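Local coordinates for saframycin Mx1 synthetase B (PDB 3KXW), which belongs to the ANL superfamily of AMP-binding proteins and holds 5'-O-[(S)-(dodecanoyloxy)(hydroxy)phosphoryl]adenosine in a pocket of its chain, at residues A[171-176]-A[222-227]; A[185-190]-A[331-336]. All blocks are in the same frame, centred on the assembly; numbering follows the deposited sequence.

Interaction 1 of 2, residues A[171-176]-A[222-227]; sequences FLQYTS and GLIGCI. With 1ZZ (5'-O-[(S)-(dodecanoyloxy)(hydroxy)phosphoryl]adenosine), chain B.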
loop_
_atom_site.group_PDB
_atom_site.type_symbol
_atom_site.label_atom_id
_atom_site.label_comp_id
_atom_site.label_asym_id
_atom_site.label_seq_id
_atom_site.Cartn_x
_atom_site.Cartn_y
_atom_site.Cartn_z
ATOM N N PHE A 171 5.734 -16.145 0.368
ATOM C CA PHE A 171 6.123 -15.022 1.214
ATOM C C PHE A 171 5.041 -14.636 2.187
ATOM O O PHE A 171 3.896 -15.005 2.017
ATOM C CB PHE A 171 6.524 -13.797 0.376
ATOM C CG PHE A 171 5.409 -13.195 -0.433
ATOM C CD1 PHE A 171 4.777 -12.018 -0.028
ATOM C CD2 PHE A 171 5.034 -13.765 -1.640
ATOM C CE1 PHE A 171 3.749 -11.434 -0.817
ATOM C CE2 PHE A 171 4.017 -13.184 -2.418
ATOM C CZ PHE A 171 3.387 -12.026 -1.998
ATOM N N LEU A 172 5.422 -13.917 3.232
ATOM C CA LEU A 172 4.441 -13.365 4.139
ATOM C C LEU A 172 4.256 -11.895 3.836
ATOM O O LEU A 172 5.229 -11.161 3.793
ATOM C CB LEU A 172 4.907 -13.513 5.577
ATOM C CG LEU A 172 5.130 -14.931 6.082
ATOM C CD1 LEU A 172 5.444 -14.924 7.593
ATOM C CD2 LEU A 172 3.934 -15.823 5.780
ATOM N N GLN A 173 3.025 -11.456 3.622
ATOM C CA GLN A 173 2.816 -10.023 3.556
ATOM C C GLN A 173 2.051 -9.528 4.776
ATOM O O GLN A 173 0.905 -9.915 5.017
ATOM C CB GLN A 173 2.183 -9.565 2.230
ATOM C CG GLN A 173 0.906 -10.224 1.771
ATOM C CD GLN A 173 0.345 -9.575 0.456
ATOM O OE1 GLN A 173 0.825 -8.522 0.028
ATOM N NE2 GLN A 173 -0.644 -10.218 -0.180
ATOM N N TYR A 174 2.715 -8.689 5.555
ATOM C CA TYR A 174 2.110 -8.150 6.764
ATOM C C TYR A 174 1.231 -6.953 6.451
ATOM O O TYR A 174 1.639 -6.050 5.722
ATOM C CB TYR A 174 3.197 -7.813 7.789
ATOM C CG TYR A 174 3.668 -9.051 8.492
ATOM C CD1 TYR A 174 3.057 -9.473 9.654
ATOM C CD2 TYR A 174 4.694 -9.820 7.978
ATOM C CE1 TYR A 174 3.465 -10.613 10.299
ATOM C CE2 TYR A 174 5.112 -10.968 8.618
ATOM C CZ TYR A 174 4.491 -11.368 9.764
ATOM O OH TYR A 174 4.898 -12.526 10.396
ATOM N N THR A 175 0.010 -6.950 6.974
ATOM C CA THR A 175 -0.931 -5.890 6.637
ATOM C C THR A 175 -0.765 -4.747 7.611
ATOM O O THR A 175 -0.107 -4.897 8.643
ATOM C CB THR A 175 -2.380 -6.372 6.718
ATOM O OG1 THR A 175 -2.657 -6.797 8.057
ATOM C CG2 THR A 175 -2.612 -7.529 5.768
ATOM N N SER A 176 -1.369 -3.607 7.304
ATOM C CA SER A 176 -1.444 -2.539 8.293
ATOM C C SER A 176 -2.527 -2.912 9.296
ATOM O O SER A 176 -3.297 -3.867 9.100
ATOM C CB SER A 176 -1.783 -1.197 7.644
ATOM O OG SER A 176 -3.100 -1.221 7.114
ATOM N N GLY A 222 2.454 -2.092 -4.062
ATOM C CA GLY A 222 3.753 -1.731 -4.604
ATOM C C GLY A 222 4.639 -2.949 -4.847
ATOM O O GLY A 222 5.535 -2.905 -5.693
ATOM N N LEU A 223 4.405 -4.036 -4.109
ATOM C CA LEU A 223 5.175 -5.268 -4.312
ATOM C C LEU A 223 4.541 -6.130 -5.418
ATOM O O LEU A 223 5.175 -6.428 -6.429
ATOM C CB LEU A 223 5.256 -6.083 -3.000
ATOM C CG LEU A 223 5.859 -7.488 -3.156
ATOM C CD1 LEU A 223 7.267 -7.431 -3.752
ATOM C CD2 LEU A 223 5.849 -8.263 -1.831
ATOM N N ILE A 224 3.276 -6.510 -5.225
ATOM C CA ILE A 224 2.649 -7.494 -6.113
ATOM C C ILE A 224 2.257 -6.862 -7.451
ATOM O O ILE A 224 2.552 -7.389 -8.513
ATOM C CB ILE A 224 1.450 -8.162 -5.422
ATOM C CG1 ILE A 224 1.939 -8.941 -4.166
ATOM C CG2 ILE A 224 0.681 -9.063 -6.389
ATOM C CD1 ILE A 224 0.801 -9.518 -3.372
ATOM N N GLY A 225 1.617 -5.704 -7.377
ATOM C CA GLY A 225 1.221 -4.976 -8.564
ATOM C C GLY A 225 2.372 -4.408 -9.369
ATOM O O GLY A 225 2.420 -4.575 -10.583
ATOM N N CYS A 226 3.291 -3.715 -8.716
ATOM C CA CYS A 226 4.225 -2.880 -9.479
ATOM C C CYS A 226 5.635 -3.476 -9.641
ATOM O O CYS A 226 6.469 -2.917 -10.339
ATOM C CB CYS A 226 4.305 -1.487 -8.859
ATOM S SG CYS A 226 2.689 -0.685 -8.812
ATOM N N ILE A 227 5.892 -4.616 -9.005
ATOM C CA ILE A 227 7.202 -5.265 -9.157
ATOM C C ILE A 227 7.052 -6.706 -9.668
ATOM O O ILE A 227 7.614 -7.070 -10.705
ATOM C CB ILE A 227 8.023 -5.278 -7.835
ATOM C CG1 ILE A 227 8.306 -3.858 -7.347
ATOM C CG2 ILE A 227 9.366 -6.026 -8.029
ATOM C CD1 ILE A 227 8.889 -3.772 -5.950
HETATM P P 1ZZ B . -4.229 -4.076 2.280
HETATM C C1 1ZZ B . -0.134 -2.932 -11.718
HETATM N N1 1ZZ B . -9.418 -0.792 0.381
HETATM O O1 1ZZ B . -4.895 -2.065 -0.195
HETATM C C2 1ZZ B . -0.894 -2.386 -10.502
HETATM N N2 1ZZ B . -9.204 -0.865 -1.844
HETATM O O2 1ZZ B . -3.966 -4.051 0.638
HETATM C C3 1ZZ B . -2.092 -3.268 -10.128
HETATM N N3 1ZZ B . -11.549 0.733 0.480
HETATM O O3 1ZZ B . -4.296 -5.453 2.724
HETATM C C4 1ZZ B . -2.560 -2.973 -8.695
HETATM N N4 1ZZ B . -12.270 1.380 -1.726
HETATM O O4 1ZZ B . -3.003 -3.303 2.991
HETATM C C5 1ZZ B . -3.988 -3.474 -8.417
HETATM N N5 1ZZ B . -11.291 0.658 -3.720
HETATM O O5 1ZZ B . -5.624 -3.255 2.681
HETATM C C6 1ZZ B . -4.392 -3.014 -7.009
HETATM O O6 1ZZ B . -7.782 -1.495 2.109
HETATM C C7 1ZZ B . -5.824 -3.206 -6.452
HETATM O O7 1ZZ B . -10.382 -1.887 3.356
HETATM C C8 1ZZ B . -6.194 -2.593 -5.086
HETATM O O8 1ZZ B . -9.645 -4.229 3.028
HETATM C C9 1ZZ B . -5.725 -3.538 -3.968
HETATM C C10 1ZZ B . -5.369 -2.826 -2.641
HETATM C C11 1ZZ B . -4.657 -3.854 -1.716
HETATM C C12 1ZZ B . -4.910 -3.455 -0.250
HETATM C C13 1ZZ B . -6.857 -3.573 2.072
HETATM C C14 1ZZ B . -7.857 -2.720 2.550
HETATM C C15 1ZZ B . -9.309 -3.221 2.215
HETATM C C16 1ZZ B . -10.068 -2.146 2.318
HETATM C C17 1ZZ B . -9.201 -1.156 1.708
HETATM C C18 1ZZ B . -8.670 -1.291 -0.762
HETATM C C19 1ZZ B . -10.352 0.005 -1.445
HETATM C C20 1ZZ B . -10.490 -0.005 -0.152
HETATM C C21 1ZZ B . -12.378 1.433 -0.255
HETATM C C22 1ZZ B . -11.373 0.746 -2.284
#
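Ile224 fills the angle between the side chains of Phe171 and Gln173. Its CB points to strand 169-174, and CG1 stands beside the backbone N, anti to the carbonyl carbon (chi1 -63°). CG1 passes the tip of the Phe171 ring, 4.0 Å from CZ. The chain then runs on extended (chi2 175°). CD1 ends at the edge of the same ring, near its plane, 3.9 Å from Phe171 CZ. It also meets the amide end of Gln173, with CD1 3.5 Å from Gln173 OE1 and 3.6 Å from Gln173 NE2. These are packing contacts. The NE2 is hydrogen-bonded to Thr333 O, which helps to fix the amide. The side chains of Leu223 and Phe171 reach toward each other from opposite directions, and Leu223 CD2 lies 3.9 Å from Phe171 CE1. Phe82 makes an edge-to-face stack with the same ring.

One turn of the helix here is widened to the pi type. The carbonyl O of Gly225 lies 3.2 Å from C1 of 5'-O-[(S)-(dodecanoyloxy)(hydroxy)phosphoryl]adenosine. The strand leads through Thr175 and Ser176 into the Thr-, Ser- and Gly-rich loop that is a signature of ANL AMP-binding domains.

Interaction 2 of 2, residues A[185-190]-A[331-336]; sequences VMVSHH and EATLLV. With 1ZZ (5'-O-[(S)-(dodecanoyloxy)(hydroxy)phosphoryl]adenosine), chain B.
Ala332 O is gripped by Gln381 NE2 and, weakly, by Leu334 N, and this holds the turn whose middle residue, Thr333, packs on Val187. Thr333 OG1 is hydrogen-bonded to the carbonyl O of Ser408, and the same oxygen rests 4.0 Å from CG1 of Val187. That second approach is van der Waals packing. The two side chains meet at about a right angle.

The other half of the contact is Val185 on Glu331. CG1 of Val185 lies anti to the backbone N (chi1 175°) and comes within 3.9 Å of Glu331 CA, so it packs on the main chain. The second branch, CG2, touches the stem of the glutamate, 4.1 Å from Glu331 CG. The first bond of the Glu331 side chain leads away from the valine. The chain is bent at chi2, and its OE2 is hydrogen-bonded to Tyr413 OH. The carboxylate carbon still touches CG2 of Val185.

Thr333 has a positive phi (71°) with psi -67°, as the middle residue of a classic gamma turn. The weak bond from Leu334 N to Ala332 O, 2.8 Å, closes it. From the last residue of the turn onward, side chains meet the ligand. Leu334 CD1 lies 3.5 Å from ligand atom C11, and Leu335 CD1 lies 3.8 Å from C7. The pair thus lines the acyl chain of the ligand.

Strand 184-188 runs straight into helix 189-202, where Ser188 is the N-cap and its OG holds Asn191 N. Thr333 sits against Asn191 and Asn195 of that helix and touches Ile224 of helix 220-233. The segment then enters strand 335-338.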
loop_
_atom_site.group_PDB
_atom_site.type_symbol
_atom_site.label_atom_id
_atom_site.label_comp_id
_atom_site.label_asym_id
_atom_site.label_seq_id
_atom_site.Cartn_x
_atom_site.Cartn_y
_atom_site.Cartn_z
ATOM N N VAL A 185 0.110 -12.466 6.105
ATOM C CA VAL A 185 -0.691 -13.237 5.167
ATOM C C VAL A 185 0.202 -14.212 4.397
ATOM O O VAL A 185 1.224 -13.820 3.826
ATOM C CB VAL A 185 -1.425 -12.307 4.185
ATOM C CG1 VAL A 185 -2.161 -13.131 3.122
ATOM C CG2 VAL A 185 -2.367 -11.361 4.967
HETATM N N MSE A 186 -0.176 -15.488 4.408
HETATM C CA MSE A 186 0.627 -16.528 3.780
HETATM C C MSE A 186 0.249 -16.660 2.309
HETATM O O MSE A 186 -0.764 -17.265 1.986
HETATM C CB MSE A 186 0.375 -17.849 4.511
HETATM C CG MSE A 186 0.602 -17.697 6.012
HETATM SE SE MSE A 186 -0.215 -19.173 7.051
HETATM C CE MSE A 186 0.728 -20.669 6.320
ATOM N N VAL A 187 1.063 -16.074 1.433
ATOM C CA VAL A 187 0.783 -16.116 -0.011
ATOM C C VAL A 187 1.531 -17.271 -0.654
ATOM O O VAL A 187 2.764 -17.309 -0.639
ATOM C CB VAL A 187 1.191 -14.789 -0.685
ATOM C CG1 VAL A 187 0.810 -14.783 -2.177
ATOM C CG2 VAL A 187 0.514 -13.653 0.041
ATOM N N SER A 188 0.787 -18.236 -1.190
ATOM C CA SER A 188 1.423 -19.406 -1.801
ATOM C C SER A 188 1.936 -19.065 -3.193
ATOM O O SER A 188 1.588 -18.031 -3.747
ATOM C CB SER A 188 0.434 -20.588 -1.880
ATOM O OG SER A 188 -0.557 -20.341 -2.860
ATOM N N HIS A 189 2.781 -19.933 -3.748
ATOM C CA HIS A 189 3.236 -19.751 -5.111
ATOM C C HIS A 189 2.075 -19.728 -6.107
ATOM O O HIS A 189 2.100 -18.966 -7.077
ATOM C CB HIS A 189 4.274 -20.824 -5.473
ATOM C CG HIS A 189 5.633 -20.529 -4.925
ATOM N ND1 HIS A 189 6.473 -19.608 -5.508
ATOM C CD2 HIS A 189 6.292 -21.012 -3.841
ATOM C CE1 HIS A 189 7.591 -19.527 -4.806
ATOM N NE2 HIS A 189 7.511 -20.370 -3.792
ATOM N N HIS A 190 1.069 -20.563 -5.864
ATOM C CA HIS A 190 -0.130 -20.627 -6.710
ATOM C C HIS A 190 -0.976 -19.347 -6.536
ATOM O O HIS A 190 -1.493 -18.802 -7.515
ATOM C CB HIS A 190 -0.933 -21.909 -6.386
ATOM C CG HIS A 190 -2.075 -22.199 -7.319
ATOM N ND1 HIS A 190 -1.897 -22.535 -8.642
ATOM C CD2 HIS A 190 -3.407 -22.287 -7.091
ATOM C CE1 HIS A 190 -3.072 -22.760 -9.207
ATOM N NE2 HIS A 190 -4.005 -22.612 -8.287
ATOM N N GLU A 331 -5.150 -10.399 1.926
ATOM C CA GLU A 331 -5.730 -11.731 2.178
ATOM C C GLU A 331 -6.197 -12.401 0.887
ATOM O O GLU A 331 -6.373 -13.622 0.829
ATOM C CB GLU A 331 -6.880 -11.648 3.198
ATOM C CG GLU A 331 -6.408 -11.431 4.631
ATOM C CD GLU A 331 -6.244 -9.961 4.986
ATOM O OE1 GLU A 331 -6.128 -9.128 4.047
ATOM O OE2 GLU A 331 -6.243 -9.631 6.203
ATOM N N ALA A 332 -6.411 -11.592 -0.152
ATOM C CA ALA A 332 -6.760 -12.124 -1.464
ATOM C C ALA A 332 -5.615 -11.914 -2.457
ATOM O O ALA A 332 -5.827 -11.829 -3.672
ATOM C CB ALA A 332 -8.040 -11.499 -1.976
ATOM N N THR A 333 -4.399 -11.877 -1.912
ATOM C CA THR A 333 -3.176 -11.602 -2.640
ATOM C C THR A 333 -3.112 -10.143 -3.046
ATOM O O THR A 333 -2.295 -9.397 -2.527
ATOM C CB THR A 333 -2.952 -12.573 -3.840
ATOM O OG1 THR A 333 -2.907 -13.914 -3.341
ATOM C CG2 THR A 333 -1.658 -12.291 -4.492
ATOM N N LEU A 334 -3.994 -9.716 -3.946
ATOM C CA LEU A 334 -4.084 -8.284 -4.209
ATOM C C LEU A 334 -5.393 -7.930 -4.871
ATOM O O LEU A 334 -6.320 -7.499 -4.201
ATOM C CB LEU A 334 -2.916 -7.786 -5.058
ATOM C CG LEU A 334 -2.868 -6.257 -5.237
ATOM C CD1 LEU A 334 -2.544 -5.566 -3.918
ATOM C CD2 LEU A 334 -1.835 -5.916 -6.305
ATOM N N LEU A 335 -5.474 -8.113 -6.181
ATOM C CA LEU A 335 -6.575 -7.511 -6.954
ATOM C C LEU A 335 -7.850 -8.339 -6.901
ATOM O O LEU A 335 -7.821 -9.514 -7.260
ATOM C CB LEU A 335 -6.131 -7.325 -8.413
ATOM C CG LEU A 335 -7.154 -6.789 -9.405
ATOM C CD1 LEU A 335 -7.584 -5.333 -9.048
ATOM C CD2 LEU A 335 -6.590 -6.886 -10.828
ATOM N N VAL A 336 -8.964 -7.708 -6.504
ATOM C CA VAL A 336 -10.274 -8.374 -6.367
ATOM C C VAL A 336 -11.288 -7.835 -7.370
ATOM O O VAL A 336 -11.966 -8.618 -8.036
ATOM C CB VAL A 336 -10.834 -8.242 -4.924
ATOM C CG1 VAL A 336 -12.278 -8.799 -4.795
ATOM C CG2 VAL A 336 -9.909 -8.972 -3.962
HETATM P P 1ZZ B . -4.229 -4.076 2.280
HETATM C C1 1ZZ B . -0.134 -2.932 -11.718
HETATM N N1 1ZZ B . -9.418 -0.792 0.381
HETATM O O1 1ZZ B . -4.895 -2.065 -0.195
HETATM C C2 1ZZ B . -0.894 -2.386 -10.502
HETATM N N2 1ZZ B . -9.204 -0.865 -1.844
HETATM O O2 1ZZ B . -3.966 -4.051 0.638
HETATM C C3 1ZZ B . -2.092 -3.268 -10.128
HETATM N N3 1ZZ B . -11.549 0.733 0.480
HETATM O O3 1ZZ B . -4.296 -5.453 2.724
HETATM C C4 1ZZ B . -2.560 -2.973 -8.695
HETATM N N4 1ZZ B . -12.270 1.380 -1.726
HETATM O O4 1ZZ B . -3.003 -3.303 2.991
HETATM C C5 1ZZ B . -3.988 -3.474 -8.417
HETATM N N5 1ZZ B . -11.291 0.658 -3.720
HETATM O O5 1ZZ B . -5.624 -3.255 2.681
HETATM C C6 1ZZ B . -4.392 -3.014 -7.009
HETATM O O6 1ZZ B . -7.782 -1.495 2.109
HETATM C C7 1ZZ B . -5.824 -3.206 -6.452
HETATM O O7 1ZZ B . -10.382 -1.887 3.356
HETATM C C8 1ZZ B . -6.194 -2.593 -5.086
HETATM O O8 1ZZ B . -9.645 -4.229 3.028
HETATM C C9 1ZZ B . -5.725 -3.538 -3.968
HETATM C C10 1ZZ B . -5.369 -2.826 -2.641
HETATM C C11 1ZZ B . -4.657 -3.854 -1.716
HETATM C C12 1ZZ B . -4.910 -3.455 -0.250
HETATM C C13 1ZZ B . -6.857 -3.573 2.072
HETATM C C14 1ZZ B . -7.857 -2.720 2.550
HETATM C C15 1ZZ B . -9.309 -3.221 2.215
HETATM C C16 1ZZ B . -10.068 -2.146 2.318
HETATM C C17 1ZZ B . -9.201 -1.156 1.708
HETATM C C18 1ZZ B . -8.670 -1.291 -0.762
HETATM C C19 1ZZ B . -10.352 0.005 -1.445
HETATM C C20 1ZZ B . -10.490 -0.005 -0.152
HETATM C C21 1ZZ B . -12.378 1.433 -0.255
HETATM C C22 1ZZ B . -11.373 0.746 -2.284
#

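In the fold
Both interactions are buried, with centres about 9 Å apart; interaction 1 lies nearer the middle of the chain. Each uses one strand of the antiparallel pair 169-174 and 184-188. Gln173 O and Val185 N, 2.9 Å apart, probably form a hydrogen bond in that pair. The far sides differ. Interaction 1 sets a ring and an amide against a helix, and its packing is largely apolar. Interaction 2 sets two valines against Glu331 and Thr333, whose side-chain oxygens are bonded by Tyr413 and Ser408. The far sides also meet each other, with Gly225 N 3.6 Å from Leu334 CD2. Helix 220-233 and segment 331-336 both border the acyl chain of the ligand.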